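Local structure of peroxisomal membrane protein PEX15 (Saccharomyces cerevisiae, 5VXV) at residues Ala48-Pro53 with Phe97-Ile102. The protein docks the Pex1/Pex6 AAA-ATPase at the peroxisomal membrane, this piece being part of its predicted cytoplasmic region. Residues are numbered along the deposited sequence; the frame is centred on the assembly and turned at random.
Sequences ACDIMP and FFRCCI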
loop_
_atom_site.group_PDB
_atom_site.type_symbol
_atom_site.label_atom_id
_atom_site.label_comp_id
_atom_site.label_asym_id
_atom_site.label_seq_id
_atom_site.Cartn_x
_atom_site.Cartn_y
_atom_site.Cartn_z
ATOM N N ALA A 48 -0.945 11.552 -4.054
ATOM C CA ALA A 48 0.320 12.266 -4.181
ATOM C C ALA A 48 1.439 11.523 -3.461
ATOM O O ALA A 48 2.537 11.355 -4.003
ATOM C CB ALA A 48 0.176 13.689 -3.641
ATOM N N CYS A 49 1.176 11.063 -2.236
ATOM C CA CYS A 49 2.197 10.336 -1.490
ATOM C C CYS A 49 2.594 9.046 -2.191
ATOM O O CYS A 49 3.754 8.626 -2.101
ATOM C CB CYS A 49 1.702 10.038 -0.075
ATOM S SG CYS A 49 1.659 11.497 0.985
ATOM N N ASP A 50 1.657 8.405 -2.895
ATOM C CA ASP A 50 1.982 7.160 -3.582
ATOM C C ASP A 50 2.967 7.387 -4.722
ATOM O O ASP A 50 3.703 6.466 -5.092
ATOM C CB ASP A 50 0.707 6.497 -4.106
ATOM C CG ASP A 50 0.935 5.055 -4.547
ATOM O OD1 ASP A 50 1.565 4.284 -3.790
ATOM O OD2 ASP A 50 0.483 4.693 -5.655
ATOM N N ILE A 51 3.000 8.597 -5.289
ATOM C CA ILE A 51 3.918 8.884 -6.386
ATOM C C ILE A 51 5.316 9.217 -5.869
ATOM O O ILE A 51 6.310 8.930 -6.545
ATOM C CB ILE A 51 3.364 10.024 -7.261
ATOM C CG1 ILE A 51 2.069 9.584 -7.951
ATOM C CG2 ILE A 51 4.388 10.453 -8.312
ATOM C CD1 ILE A 51 1.294 10.717 -8.596
HETATM N N MSE A 52 5.426 9.830 -4.695
HETATM C CA MSE A 52 6.737 10.174 -4.140
HETATM C C MSE A 52 7.613 8.929 -4.009
HETATM O O MSE A 52 7.167 7.931 -3.450
HETATM C CB MSE A 52 6.592 10.833 -2.765
HETATM C CG MSE A 52 5.940 12.205 -2.774
HETATM SE SE MSE A 52 6.958 13.564 -3.732
HETATM C CE MSE A 52 8.730 13.250 -2.983
ATOM N N PRO A 53 8.852 8.978 -4.516
ATOM C CA PRO A 53 9.757 7.832 -4.300
ATOM C C PRO A 53 9.945 7.506 -2.831
ATOM O O PRO A 53 9.997 6.330 -2.453
ATOM C CB PRO A 53 11.074 8.284 -4.951
ATOM C CG PRO A 53 10.716 9.397 -5.855
ATOM C CD PRO A 53 9.490 10.050 -5.299
ATOM N N PHE A 97 -2.530 3.181 0.145
ATOM C CA PHE A 97 -2.258 3.430 1.555
ATOM C C PHE A 97 -1.211 2.460 2.092
ATOM O O PHE A 97 -0.257 2.869 2.764
ATOM C CB PHE A 97 -3.553 3.328 2.362
ATOM C CG PHE A 97 -3.348 3.446 3.844
ATOM C CD1 PHE A 97 -3.307 4.688 4.458
ATOM C CD2 PHE A 97 -3.187 2.313 4.625
ATOM C CE1 PHE A 97 -3.109 4.793 5.821
ATOM C CE2 PHE A 97 -2.991 2.414 5.989
ATOM C CZ PHE A 97 -2.951 3.656 6.586
ATOM N N PHE A 98 -1.370 1.165 1.804
ATOM C CA PHE A 98 -0.388 0.192 2.273
ATOM C C PHE A 98 0.996 0.498 1.710
ATOM O O PHE A 98 2.001 0.398 2.424
ATOM C CB PHE A 98 -0.823 -1.230 1.903
ATOM C CG PHE A 98 -1.956 -1.772 2.745
ATOM C CD1 PHE A 98 -2.006 -1.534 4.110
ATOM C CD2 PHE A 98 -2.972 -2.519 2.168
ATOM C CE1 PHE A 98 -3.041 -2.033 4.881
ATOM C CE2 PHE A 98 -4.010 -3.020 2.937
ATOM C CZ PHE A 98 -4.042 -2.774 4.294
ATOM N N ARG A 99 1.073 0.891 0.437
ATOM C CA ARG A 99 2.374 1.223 -0.140
ATOM C C ARG A 99 2.998 2.418 0.571
ATOM O O ARG A 99 4.223 2.484 0.731
ATOM C CB ARG A 99 2.238 1.494 -1.638
ATOM C CG ARG A 99 2.009 0.241 -2.470
ATOM C CD ARG A 99 2.304 0.481 -3.947
ATOM N NE ARG A 99 1.334 1.380 -4.567
ATOM C CZ ARG A 99 0.248 0.989 -5.230
ATOM N NH1 ARG A 99 -0.033 -0.300 -5.378
ATOM N NH2 ARG A 99 -0.563 1.896 -5.753
ATOM N N CYS A 100 2.174 3.374 1.010
ATOM C CA CYS A 100 2.699 4.519 1.748
ATOM C C CYS A 100 3.233 4.099 3.113
ATOM O O CYS A 100 4.275 4.595 3.556
ATOM C CB CYS A 100 1.620 5.591 1.897
ATOM S SG CYS A 100 1.199 6.421 0.347
ATOM N N CYS A 101 2.538 3.185 3.797
ATOM C CA CYS A 101 3.059 2.658 5.056
ATOM C C CYS A 101 4.393 1.956 4.839
ATOM O O CYS A 101 5.318 2.094 5.647
ATOM C CB CYS A 101 2.051 1.695 5.682
ATOM S SG CYS A 101 0.489 2.454 6.183
ATOM N N ILE A 102 4.507 1.203 3.746
ATOM C CA ILE A 102 5.752 0.513 3.427
ATOM C C ILE A 102 6.875 1.517 3.199
ATOM O O ILE A 102 8.013 1.309 3.631
ATOM C CB ILE A 102 5.538 -0.397 2.202
ATOM C CG1 ILE A 102 4.612 -1.560 2.568
ATOM C CG2 ILE A 102 6.868 -0.918 1.658
ATOM C CD1 ILE A 102 4.020 -2.278 1.375
#
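The C100 sulfur sits between C49 and D50, on helix 39-51. SG lies 3.7 Å from C49 CB and 3.8 Å from the backbone N of D50. Both cysteines are buried, and this is the close-packed part of the contact. L21 and F55 also pack on C49.

The partly exposed side is polar and belongs to D50 and R99. R99 meets the carboxylate side-on with two nitrogens. NE donates to D50 OD1 at 3.0 Å, on the syn lone pair, and NH2 donates to D50 OD2 at 3.0 Å. Both bonds are nearly straight and close to the guanidinium plane. The carboxylate is turned 35° from that plane. With CG of D50 anti to the backbone N (chi1 -167°), the carboxylate extends across to R99. The R99 chain bends at chi3 (-68°), which brings its NE edge round to the acid. I152 and Q156 of helix 143-161 touch R99. Replacing R99 by an alanine is likely to leave the D50 carboxylate without its charged mate and to open a gap beside I152 and Q156.

The contact joins helices 39-51 and 91-108 of a mainly helical domain, predicted to be cytoplasmic: a small apolar interface bordered by a bidentate salt bridge.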